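Local coordinates for protein saframycin Mx1 synthetase B (PDB 3KXW) that belongs to the ANL clan of AMP-binding enzymes and binds 5'-O-[(S)-(dodecanoyloxy)(hydroxy)phosphoryl]adenosine in a pocket of this structure, at residues E331-G339 with S376-K384; K260-Y271 with S290-V301. All coordinates share one frame; numbering follows the deposited sequence.

Interaction 1 of 2, residues E331-G339 with S376-K384; sequences EATLLVTGG and SGNPIQEVK. With 1ZZ (5'-O-[(S)-(dodecanoyloxy)(hydroxy)phosphoryl]adenosine), chain B.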
loop_
_atom_site.group_PDB
_atom_site.type_symbol
_atom_site.label_atom_id
_atom_site.label_comp_id
_atom_site.label_asym_id
_atom_site.label_seq_id
_atom_site.Cartn_x
_atom_site.Cartn_y
_atom_site.Cartn_z
ATOM N N GLU A 331 -8.959 -4.810 5.914
ATOM C CA GLU A 331 -10.128 -5.378 6.611
ATOM C C GLU A 331 -10.362 -4.709 7.964
ATOM O O GLU A 331 -11.459 -4.778 8.528
ATOM C CB GLU A 331 -9.987 -6.902 6.772
ATOM C CG GLU A 331 -10.211 -7.675 5.477
ATOM C CD GLU A 331 -8.942 -7.838 4.655
ATOM O OE1 GLU A 331 -7.980 -7.056 4.878
ATOM O OE2 GLU A 331 -8.897 -8.757 3.792
ATOM N N ALA A 332 -9.319 -4.067 8.492
ATOM C CA ALA A 332 -9.448 -3.305 9.728
ATOM C C ALA A 332 -9.317 -1.804 9.457
ATOM O O ALA A 332 -8.920 -1.027 10.332
ATOM C CB ALA A 332 -8.430 -3.759 10.751
ATOM N N THR A 333 -9.703 -1.418 8.241
ATOM C CA THR A 333 -9.588 -0.066 7.729
ATOM C C THR A 333 -8.138 0.278 7.453
ATOM O O THR A 333 -7.750 0.422 6.303
ATOM C CB THR A 333 -10.298 0.988 8.632
ATOM O OG1 THR A 333 -11.684 0.644 8.734
ATOM C CG2 THR A 333 -10.210 2.328 8.021
ATOM N N LEU A 334 -7.319 0.378 8.498
ATOM C CA LEU A 334 -5.888 0.514 8.251
ATOM C C LEU A 334 -5.085 0.155 9.477
ATOM O O LEU A 334 -4.595 -0.960 9.581
ATOM C CB LEU A 334 -5.523 1.921 7.780
ATOM C CG LEU A 334 -4.053 2.083 7.352
ATOM C CD1 LEU A 334 -3.768 1.299 6.075
ATOM C CD2 LEU A 334 -3.753 3.566 7.163
ATOM N N LEU A 335 -4.952 1.090 10.406
ATOM C CA LEU A 335 -3.942 0.950 11.470
ATOM C C LEU A 335 -4.419 0.075 12.620
ATOM O O LEU A 335 -5.457 0.367 13.209
ATOM C CB LEU A 335 -3.558 2.342 11.995
ATOM C CG LEU A 335 -2.582 2.418 13.161
ATOM C CD1 LEU A 335 -1.179 1.864 12.765
ATOM C CD2 LEU A 335 -2.503 3.863 13.671
ATOM N N VAL A 336 -3.634 -0.957 12.960
ATOM C CA VAL A 336 -3.968 -1.918 14.028
ATOM C C VAL A 336 -2.989 -1.827 15.194
ATOM O O VAL A 336 -3.414 -1.768 16.347
ATOM C CB VAL A 336 -4.020 -3.375 13.491
ATOM C CG1 VAL A 336 -4.215 -4.418 14.625
ATOM C CG2 VAL A 336 -5.147 -3.492 12.477
ATOM N N THR A 337 -1.689 -1.803 14.896
ATOM C CA THR A 337 -0.675 -1.640 15.947
ATOM C C THR A 337 0.375 -0.602 15.570
ATOM O O THR A 337 0.670 -0.413 14.402
ATOM C CB THR A 337 0.074 -2.979 16.284
ATOM O OG1 THR A 337 0.928 -3.366 15.200
ATOM C CG2 THR A 337 -0.901 -4.095 16.550
ATOM N N GLY A 338 0.938 0.057 16.582
ATOM C CA GLY A 338 2.022 0.993 16.400
ATOM C C GLY A 338 2.549 1.438 17.748
ATOM O O GLY A 338 1.833 1.372 18.749
ATOM N N GLY A 339 3.794 1.885 17.789
ATOM C CA GLY A 339 4.378 2.260 19.066
ATOM C C GLY A 339 4.150 3.710 19.435
ATOM O O GLY A 339 3.168 4.329 19.021
ATOM N N SER A 376 6.014 -4.499 15.779
ATOM C CA SER A 376 5.071 -3.618 15.090
ATOM C C SER A 376 4.291 -2.719 16.064
ATOM O O SER A 376 3.360 -2.022 15.653
ATOM C CB SER A 376 4.102 -4.408 14.182
ATOM O OG SER A 376 4.784 -4.941 13.055
ATOM N N GLY A 377 4.664 -2.718 17.338
ATOM C CA GLY A 377 4.095 -1.742 18.261
ATOM C C GLY A 377 2.979 -2.275 19.154
ATOM O O GLY A 377 2.723 -3.471 19.208
ATOM N N ASN A 378 2.315 -1.381 19.875
ATOM C CA ASN A 378 1.290 -1.801 20.808
ATOM C C ASN A 378 -0.028 -1.937 20.079
ATOM O O ASN A 378 -0.253 -1.205 19.134
ATOM C CB ASN A 378 1.108 -0.713 21.871
ATOM C CG ASN A 378 2.355 -0.472 22.669
ATOM O OD1 ASN A 378 2.788 -1.325 23.446
ATOM N ND2 ASN A 378 2.957 0.682 22.470
ATOM N N PRO A 379 -0.926 -2.823 20.559
ATOM C CA PRO A 379 -2.274 -2.872 19.972
ATOM C C PRO A 379 -2.995 -1.539 20.117
ATOM O O PRO A 379 -3.136 -1.033 21.236
ATOM C CB PRO A 379 -2.979 -3.939 20.807
ATOM C CG PRO A 379 -1.866 -4.850 21.288
ATOM C CD PRO A 379 -0.701 -3.906 21.536
ATOM N N ILE A 380 -3.435 -0.967 19.001
ATOM C CA ILE A 380 -4.250 0.237 19.015
ATOM C C ILE A 380 -5.702 -0.176 18.843
ATOM O O ILE A 380 -6.569 0.339 19.540
ATOM C CB ILE A 380 -3.809 1.198 17.909
ATOM C CG1 ILE A 380 -2.387 1.687 18.200
ATOM C CG2 ILE A 380 -4.803 2.370 17.763
ATOM C CD1 ILE A 380 -1.679 2.291 17.008
ATOM N N GLN A 381 -5.968 -1.094 17.905
ATOM C CA GLN A 381 -7.203 -1.854 17.917
ATOM C C GLN A 381 -6.956 -3.032 18.842
ATOM O O GLN A 381 -5.815 -3.403 19.055
ATOM C CB GLN A 381 -7.566 -2.356 16.518
ATOM C CG GLN A 381 -7.716 -1.215 15.505
ATOM C CD GLN A 381 -8.355 -1.657 14.198
ATOM O OE1 GLN A 381 -9.309 -2.453 14.178
ATOM N NE2 GLN A 381 -7.825 -1.152 13.099
ATOM N N GLU A 382 -8.014 -3.621 19.399
ATOM C CA GLU A 382 -7.834 -4.823 20.217
ATOM C C GLU A 382 -7.252 -5.970 19.378
ATOM O O GLU A 382 -7.782 -6.286 18.310
ATOM C CB GLU A 382 -9.144 -5.264 20.876
ATOM C CG GLU A 382 -9.021 -6.665 21.544
ATOM C CD GLU A 382 -10.350 -7.194 22.116
ATOM O OE1 GLU A 382 -11.221 -6.371 22.465
ATOM O OE2 GLU A 382 -10.510 -8.428 22.217
ATOM N N VAL A 383 -6.184 -6.600 19.876
ATOM C CA VAL A 383 -5.505 -7.694 19.174
ATOM C C VAL A 383 -5.453 -8.933 20.073
ATOM O O VAL A 383 -5.022 -8.848 21.221
ATOM C CB VAL A 383 -4.039 -7.313 18.820
ATOM C CG1 VAL A 383 -3.235 -8.560 18.413
ATOM C CG2 VAL A 383 -4.007 -6.265 17.727
ATOM N N LYS A 384 -5.937 -10.066 19.581
ATOM C CA LYS A 384 -5.761 -11.342 20.262
ATOM C C LYS A 384 -4.968 -12.321 19.404
ATOM O O LYS A 384 -5.095 -12.331 18.183
ATOM C CB LYS A 384 -7.120 -11.963 20.627
ATOM C CG LYS A 384 -7.751 -11.324 21.838
ATOM C CD LYS A 384 -8.992 -12.091 22.262
ATOM C CE LYS A 384 -9.693 -11.411 23.442
ATOM N NZ LYS A 384 -8.713 -11.010 24.465
HETATM P P 1ZZ B . -3.296 -4.487 2.950
HETATM C C1 1ZZ B . -0.177 8.761 8.314
HETATM N N1 1ZZ B . 1.504 -6.465 6.738
HETATM O O1 1ZZ B . -0.693 -3.060 4.292
HETATM C C2 1ZZ B . 0.261 7.344 7.924
HETATM N N2 1ZZ B . 1.868 -4.646 7.987
HETATM O O2 1ZZ B . -2.980 -3.075 3.770
HETATM C C3 1ZZ B . -0.356 6.277 8.837
HETATM N N3 1ZZ B . 3.450 -7.941 7.692
HETATM O O3 1ZZ B . -4.676 -4.862 3.177
HETATM C C4 1ZZ B . -0.274 4.888 8.187
HETATM N N4 1ZZ B . 4.721 -6.751 9.358
HETATM O O4 1ZZ B . -3.025 -4.221 1.381
HETATM C C5 1ZZ B . -0.454 3.743 9.198
HETATM N N5 1ZZ B . 4.232 -4.602 10.133
HETATM O O5 1ZZ B . -2.263 -5.706 3.425
HETATM C C6 1ZZ B . -0.227 2.414 8.464
HETATM O O6 1ZZ B . 0.057 -6.694 4.735
HETATM C C7 1ZZ B . -0.174 1.054 9.202
HETATM O O7 1ZZ B . 0.060 -9.340 5.946
HETATM C C8 1ZZ B . 0.198 -0.220 8.419
HETATM O O8 1ZZ B . -2.261 -8.604 6.398
HETATM C C9 1ZZ B . -1.054 -0.755 7.704
HETATM C C10 1ZZ B . -0.760 -1.524 6.394
HETATM C C11 1ZZ B . -2.109 -1.752 5.654
HETATM C C12 1ZZ B . -1.989 -3.025 4.796
HETATM C C13 1ZZ B . -2.125 -6.055 4.785
HETATM C C14 1ZZ B . -1.177 -7.074 4.920
HETATM C C15 1ZZ B . -1.216 -7.773 6.328
HETATM C C16 1ZZ B . -0.036 -8.351 6.451
HETATM C C17 1ZZ B . 0.817 -7.324 5.883
HETATM C C18 1ZZ B . 1.097 -5.111 7.078
HETATM C C19 1ZZ B . 2.887 -5.701 8.271
HETATM C C20 1ZZ B . 2.629 -6.768 7.573
HETATM C C21 1ZZ B . 4.477 -7.932 8.507
HETATM C C22 1ZZ B . 4.022 -5.740 9.274
#

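Interaction 2 of 2, residues K260-Y271 with S290-V301; sequences KATISGSPNFAY and SWVTAFNGAEPV. With 1ZZ (5'-O-[(S)-(dodecanoyloxy)(hydroxy)phosphoryl]adenosine), chain B.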
loop_
_atom_site.group_PDB
_atom_site.type_symbol
_atom_site.label_atom_id
_atom_site.label_comp_id
_atom_site.label_asym_id
_atom_site.label_seq_id
_atom_site.Cartn_x
_atom_site.Cartn_y
_atom_site.Cartn_z
ATOM N N LYS A 260 9.590 20.564 4.800
ATOM C CA LYS A 260 9.694 20.246 6.218
ATOM C C LYS A 260 8.614 19.275 6.649
ATOM O O LYS A 260 7.934 19.488 7.642
ATOM C CB LYS A 260 9.657 21.518 7.072
ATOM C CG LYS A 260 10.983 22.232 7.065
ATOM C CD LYS A 260 10.844 23.670 7.456
ATOM C CE LYS A 260 12.204 24.337 7.407
ATOM N NZ LYS A 260 12.974 23.895 8.595
ATOM N N ALA A 261 8.470 18.188 5.905
ATOM C CA ALA A 261 7.512 17.172 6.286
ATOM C C ALA A 261 7.930 16.540 7.601
ATOM O O ALA A 261 9.132 16.361 7.884
ATOM C CB ALA A 261 7.382 16.084 5.165
ATOM N N THR A 262 6.940 16.201 8.415
ATOM C CA THR A 262 7.191 15.621 9.726
ATOM C C THR A 262 6.840 14.131 9.753
ATOM O O THR A 262 7.420 13.337 10.524
ATOM C CB THR A 262 6.398 16.378 10.855
ATOM O OG1 THR A 262 4.993 16.179 10.690
ATOM C CG2 THR A 262 6.669 17.880 10.788
ATOM N N ILE A 263 5.876 13.757 8.922
ATOM C CA ILE A 263 5.461 12.361 8.823
ATOM C C ILE A 263 5.503 11.905 7.372
ATOM O O ILE A 263 4.972 12.574 6.509
ATOM C CB ILE A 263 4.040 12.179 9.357
ATOM C CG1 ILE A 263 3.960 12.691 10.802
ATOM C CG2 ILE A 263 3.647 10.712 9.313
ATOM C CD1 ILE A 263 2.549 12.507 11.407
ATOM N N SER A 264 6.191 10.801 7.108
ATOM C CA SER A 264 6.209 10.222 5.767
ATOM C C SER A 264 6.640 8.795 5.964
ATOM O O SER A 264 7.315 8.474 6.948
ATOM C CB SER A 264 7.179 11.003 4.854
ATOM O OG SER A 264 7.041 10.667 3.489
ATOM N N GLY A 265 6.195 7.892 5.093
ATOM C CA GLY A 265 6.621 6.513 5.234
ATOM C C GLY A 265 6.211 5.649 4.053
ATOM O O GLY A 265 5.795 6.167 3.032
ATOM N N SER A 266 6.297 4.330 4.221
ATOM C CA SER A 266 6.216 3.413 3.093
ATOM C C SER A 266 6.344 1.984 3.586
ATOM O O SER A 266 6.665 1.750 4.744
ATOM C CB SER A 266 7.394 3.672 2.141
ATOM O OG SER A 266 8.642 3.399 2.796
ATOM N N PRO A 267 6.122 1.008 2.687
ATOM C CA PRO A 267 6.548 -0.359 3.011
ATOM C C PRO A 267 8.058 -0.403 3.172
ATOM O O PRO A 267 8.778 0.462 2.673
ATOM C CB PRO A 267 6.141 -1.174 1.758
ATOM C CG PRO A 267 5.124 -0.326 1.061
ATOM C CD PRO A 267 5.564 1.101 1.332
ATOM N N ASN A 268 8.524 -1.416 3.873
ATOM C CA ASN A 268 9.943 -1.566 4.185
ATOM C C ASN A 268 10.862 -1.431 2.959
ATOM O O ASN A 268 11.903 -0.787 3.028
ATOM C CB ASN A 268 10.120 -2.942 4.817
ATOM C CG ASN A 268 11.511 -3.162 5.346
ATOM O OD1 ASN A 268 11.825 -2.745 6.457
ATOM N ND2 ASN A 268 12.338 -3.853 4.573
ATOM N N PHE A 269 10.485 -2.033 1.830
ATOM C CA PHE A 269 11.383 -2.036 0.659
ATOM C C PHE A 269 11.885 -0.638 0.239
ATOM O O PHE A 269 12.989 -0.494 -0.309
ATOM C CB PHE A 269 10.704 -2.699 -0.548
ATOM C CG PHE A 269 9.899 -1.738 -1.369
ATOM C CD1 PHE A 269 10.494 -1.018 -2.391
ATOM C CD2 PHE A 269 8.545 -1.535 -1.097
ATOM C CE1 PHE A 269 9.771 -0.101 -3.131
ATOM C CE2 PHE A 269 7.819 -0.619 -1.843
ATOM C CZ PHE A 269 8.437 0.094 -2.859
ATOM N N ALA A 270 11.068 0.394 0.455
ATOM C CA ALA A 270 11.401 1.696 -0.122
ATOM C C ALA A 270 12.617 2.341 0.560
ATOM O O ALA A 270 13.344 3.144 -0.056
ATOM C CB ALA A 270 10.178 2.636 -0.091
ATOM N N TYR A 271 12.851 1.984 1.819
ATOM C CA TYR A 271 14.037 2.460 2.516
ATOM C C TYR A 271 15.304 1.822 1.893
ATOM O O TYR A 271 16.307 2.497 1.658
ATOM C CB TYR A 271 13.909 2.253 4.045
ATOM C CG TYR A 271 12.754 3.053 4.657
ATOM C CD1 TYR A 271 12.850 4.424 4.828
ATOM C CD2 TYR A 271 11.576 2.427 5.039
ATOM C CE1 TYR A 271 11.803 5.173 5.365
ATOM C CE2 TYR A 271 10.513 3.157 5.573
ATOM C CZ TYR A 271 10.633 4.527 5.732
ATOM O OH TYR A 271 9.600 5.251 6.254
ATOM N N SER A 290 13.362 17.548 10.179
ATOM C CA SER A 290 11.927 17.733 10.416
ATOM C C SER A 290 11.177 16.405 10.514
ATOM O O SER A 290 10.078 16.338 11.087
ATOM C CB SER A 290 11.272 18.588 9.307
ATOM O OG SER A 290 11.225 17.921 8.040
ATOM N N TRP A 291 11.772 15.368 9.925
ATOM C CA TRP A 291 11.118 14.075 9.695
ATOM C C TRP A 291 11.150 13.229 10.974
ATOM O O TRP A 291 12.088 12.475 11.201
ATOM C CB TRP A 291 11.825 13.363 8.526
ATOM C CG TRP A 291 11.118 12.143 7.977
ATOM C CD1 TRP A 291 9.848 11.713 8.264
ATOM C CD2 TRP A 291 11.644 11.220 7.017
ATOM N NE1 TRP A 291 9.569 10.559 7.550
ATOM C CE2 TRP A 291 10.653 10.245 6.779
ATOM C CE3 TRP A 291 12.867 11.117 6.348
ATOM C CZ2 TRP A 291 10.846 9.185 5.883
ATOM C CZ3 TRP A 291 13.060 10.068 5.470
ATOM C CH2 TRP A 291 12.055 9.120 5.237
ATOM N N VAL A 292 10.138 13.385 11.823
ATOM C CA VAL A 292 10.150 12.745 13.142
ATOM C C VAL A 292 9.439 11.403 13.214
ATOM O O VAL A 292 9.649 10.660 14.164
ATOM C CB VAL A 292 9.589 13.676 14.253
ATOM C CG1 VAL A 292 10.402 14.953 14.330
ATOM C CG2 VAL A 292 8.085 13.964 14.041
ATOM N N THR A 293 8.625 11.093 12.203
ATOM C CA THR A 293 7.955 9.797 12.124
ATOM C C THR A 293 8.099 9.241 10.717
ATOM O O THR A 293 7.454 9.719 9.775
ATOM C CB THR A 293 6.469 9.895 12.449
ATOM O OG1 THR A 293 6.313 10.452 13.751
ATOM C CG2 THR A 293 5.815 8.500 12.415
ATOM N N ALA A 294 8.969 8.255 10.583
ATOM C CA ALA A 294 9.211 7.592 9.296
ATOM C C ALA A 294 8.559 6.232 9.418
ATOM O O ALA A 294 9.189 5.274 9.918
ATOM C CB ALA A 294 10.701 7.448 9.048
ATOM N N PHE A 295 7.287 6.130 9.020
ATOM C CA PHE A 295 6.575 4.882 9.310
ATOM C C PHE A 295 6.947 3.779 8.325
ATOM O O PHE A 295 7.351 4.050 7.190
ATOM C CB PHE A 295 5.060 5.082 9.437
ATOM C CG PHE A 295 4.400 5.527 8.159
ATOM C CD1 PHE A 295 4.172 6.874 7.909
ATOM C CD2 PHE A 295 3.996 4.584 7.225
ATOM C CE1 PHE A 295 3.565 7.283 6.719
ATOM C CE2 PHE A 295 3.388 4.983 6.040
ATOM C CZ PHE A 295 3.173 6.314 5.783
ATOM N N ASN A 296 6.877 2.547 8.808
ATOM C CA ASN A 296 7.293 1.396 8.047
ATOM C C ASN A 296 6.258 0.311 8.290
ATOM O O ASN A 296 6.240 -0.306 9.356
ATOM C CB ASN A 296 8.675 0.943 8.531
ATOM C CG ASN A 296 9.259 -0.161 7.688
ATOM O OD1 ASN A 296 8.574 -0.762 6.860
ATOM N ND2 ASN A 296 10.535 -0.462 7.917
ATOM N N GLY A 297 5.395 0.096 7.303
ATOM C CA GLY A 297 4.330 -0.889 7.408
ATOM C C GLY A 297 3.873 -1.373 6.036
ATOM O O GLY A 297 4.183 -0.737 5.027
ATOM N N ALA A 298 3.103 -2.465 6.038
ATOM C CA ALA A 298 2.438 -3.068 4.878
ATOM C C ALA A 298 3.111 -4.365 4.445
ATOM O O ALA A 298 2.568 -5.130 3.635
ATOM C CB ALA A 298 2.291 -2.100 3.705
ATOM N N GLU A 299 4.292 -4.614 4.995
ATOM C CA GLU A 299 5.020 -5.843 4.703
ATOM C C GLU A 299 6.034 -6.064 5.802
ATOM O O GLU A 299 6.196 -5.217 6.671
ATOM C CB GLU A 299 5.720 -5.751 3.345
ATOM C CG GLU A 299 6.880 -4.755 3.321
ATOM C CD GLU A 299 7.445 -4.580 1.921
ATOM O OE1 GLU A 299 6.736 -4.920 0.952
ATOM O OE2 GLU A 299 8.587 -4.122 1.793
ATOM N N PRO A 300 6.728 -7.203 5.777
ATOM C CA PRO A 300 7.624 -7.432 6.921
ATOM C C PRO A 300 8.658 -6.324 7.117
ATOM O O PRO A 300 9.282 -5.847 6.187
ATOM C CB PRO A 300 8.274 -8.768 6.587
ATOM C CG PRO A 300 7.230 -9.467 5.804
ATOM C CD PRO A 300 6.607 -8.398 4.936
ATOM N N VAL A 301 8.800 -5.912 8.362
ATOM C CA VAL A 301 9.653 -4.797 8.721
ATOM C C VAL A 301 11.043 -5.335 9.137
ATOM O O VAL A 301 11.146 -6.221 9.998
ATOM C CB VAL A 301 8.974 -4.014 9.867
ATOM C CG1 VAL A 301 9.910 -2.942 10.437
ATOM C CG2 VAL A 301 7.619 -3.431 9.389
HETATM P P 1ZZ B . -3.296 -4.487 2.950
HETATM C C1 1ZZ B . -0.177 8.761 8.314
HETATM N N1 1ZZ B . 1.504 -6.465 6.738
HETATM O O1 1ZZ B . -0.693 -3.060 4.292
HETATM C C2 1ZZ B . 0.261 7.344 7.924
HETATM N N2 1ZZ B . 1.868 -4.646 7.987
HETATM O O2 1ZZ B . -2.980 -3.075 3.770
HETATM C C3 1ZZ B . -0.356 6.277 8.837
HETATM N N3 1ZZ B . 3.450 -7.941 7.692
HETATM O O3 1ZZ B . -4.676 -4.862 3.177
HETATM C C4 1ZZ B . -0.274 4.888 8.187
HETATM N N4 1ZZ B . 4.721 -6.751 9.358
HETATM O O4 1ZZ B . -3.025 -4.221 1.381
HETATM C C5 1ZZ B . -0.454 3.743 9.198
HETATM N N5 1ZZ B . 4.232 -4.602 10.133
HETATM O O5 1ZZ B . -2.263 -5.706 3.425
HETATM C C6 1ZZ B . -0.227 2.414 8.464
HETATM O O6 1ZZ B . 0.057 -6.694 4.735
HETATM C C7 1ZZ B . -0.174 1.054 9.202
HETATM O O7 1ZZ B . 0.060 -9.340 5.946
HETATM C C8 1ZZ B . 0.198 -0.220 8.419
HETATM O O8 1ZZ B . -2.261 -8.604 6.398
HETATM C C9 1ZZ B . -1.054 -0.755 7.704
HETATM C C10 1ZZ B . -0.760 -1.524 6.394
HETATM C C11 1ZZ B . -2.109 -1.752 5.654
HETATM C C12 1ZZ B . -1.989 -3.025 4.796
HETATM C C13 1ZZ B . -2.125 -6.055 4.785
HETATM C C14 1ZZ B . -1.177 -7.074 4.920
HETATM C C15 1ZZ B . -1.216 -7.773 6.328
HETATM C C16 1ZZ B . -0.036 -8.351 6.451
HETATM C C17 1ZZ B . 0.817 -7.324 5.883
HETATM C C18 1ZZ B . 1.097 -5.111 7.078
HETATM C C19 1ZZ B . 2.887 -5.701 8.271
HETATM C C20 1ZZ B . 2.629 -6.768 7.573
HETATM C C21 1ZZ B . 4.477 -7.932 8.507
HETATM C C22 1ZZ B . 4.022 -5.740 9.274
HETATM O O HOH W 1 11.278 -5.274 2.084
HETATM O O HOH W 2 6.760 -2.513 5.918
#

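Interaction 1 of 2, residues E331-G339 with S376-K384
The amide nitrogen of Gln381 bonds to two backbone oxygens of the facing segment. Gln381 NE2 lies 2.8 Å from Leu335 O in a nearly straight bond, coming from above that carbonyl plane. Gln381 NE2 lies 3.0 Å from Ala332 O, in that carbonyl plane and on a lone pair. Both oxygens sit near the plane of the Gln381 amide, so both N-H groups are used and the rotation of the amide is fixed. Its OE1 is hydrogen-bonded to Ser406 OG. Val336 O accepts two backbone donors, Ile380 N at 2.8 Å and Gln381 N at 3.1 Å.

Strands 335-338 and 378-379 run antiparallel, with Gly338 and Asn378 as a hydrogen-bonded pair. On the other side of strand 335-338, Val336 and Thr337 both face Tyr327 in a classic beta bulge. Thr337 OG1 donates to Ser376 O at 2.8 Å, from well above the carbonyl plane; chi1 of 70° sets it between its own N and carbonyl carbon. Ser376 OG takes a weak bond of 3.0 Å from the adenine N5 of the ligand.

Outward, Val336 CG1 meets Val383 CG2 at 3.6 Å, crossing at about a right angle. Ile380 CD1 rests against Leu335 CD2, while Leu335 CD1 and Leu334 touch the acyl chain.

Interaction 2 of 2, residues K260-Y271 with S290-V301
Phe295 lays its ring over Gly265. The Gly265 CA sits 3.4 Å from the centroid of the Phe295 ring, nearly on the ring normal, a CH-pi contact. The opposite face meets the acyl chain of the ligand, with C2 3.5 Å from Phe295 CE1. A chi1 of 65° swings the ring across the neighbouring strand, directly onto the Gly265 backbone.

Strands 263-266 and 293-296 run parallel, and this middle part is tightly packed. Two buried carbonyls each take two donors from opposite faces. Ser264 O receives Phe295 N and, at 3.1 Å, Trp291 NE1, which points to it in the indole plane. Phe295 O receives Ser266 N as well as the Tyr271 hydroxyl. The distance from Tyr271 OH to Phe295 O is 2.7 Å. Asn296 ND2 reaches Asn268 OD1 at 3.0 Å in an almost straight bond, with the two amides nearly coplanar. Asn268 OD1 is also bonded to Arg302 N.

At the exposed end, near Lys260, Ser290 OG bonds to Ala261 O at 2.6 Å, and Val292 CG2 rests on Thr262 O. The Glu299 end is hydrated but well bonded. Glu299 OE2 accepts Phe269 N at 2.8 Å, and two waters bridge Asn268 to Glu299.

The pair belongs to a beta-alpha-beta unit with helix 269-277. Helices 250-259 and 303-313 pack against Trp291, helix 220-233 touches Phe295, and strand 323-328 continues the sheet beyond 293-296.

Interactions 1 and 2 lie on the same mixed sheet, on either side of strand 323-328. The strand order is 263-266, 293-296, 323-328, 335-338, 378-379. Their centres are about 17 Å apart and their nearest atoms about 5 Å apart, so they do not touch. Interaction 2 closes along the chain before interaction 1 opens. The ligand is what both reach, and they line its acyl chain from different segments. At the adenine, Val301 CG2 of interaction 2 comes within 3.7 Å of N5, the atom that Ser376 of interaction 1 also meets. Pro300 CA lies 3.6 Å from C21 of the ligand. Cys326 O, from strand 323-328 between them, also hydrogen-bonds the ligand.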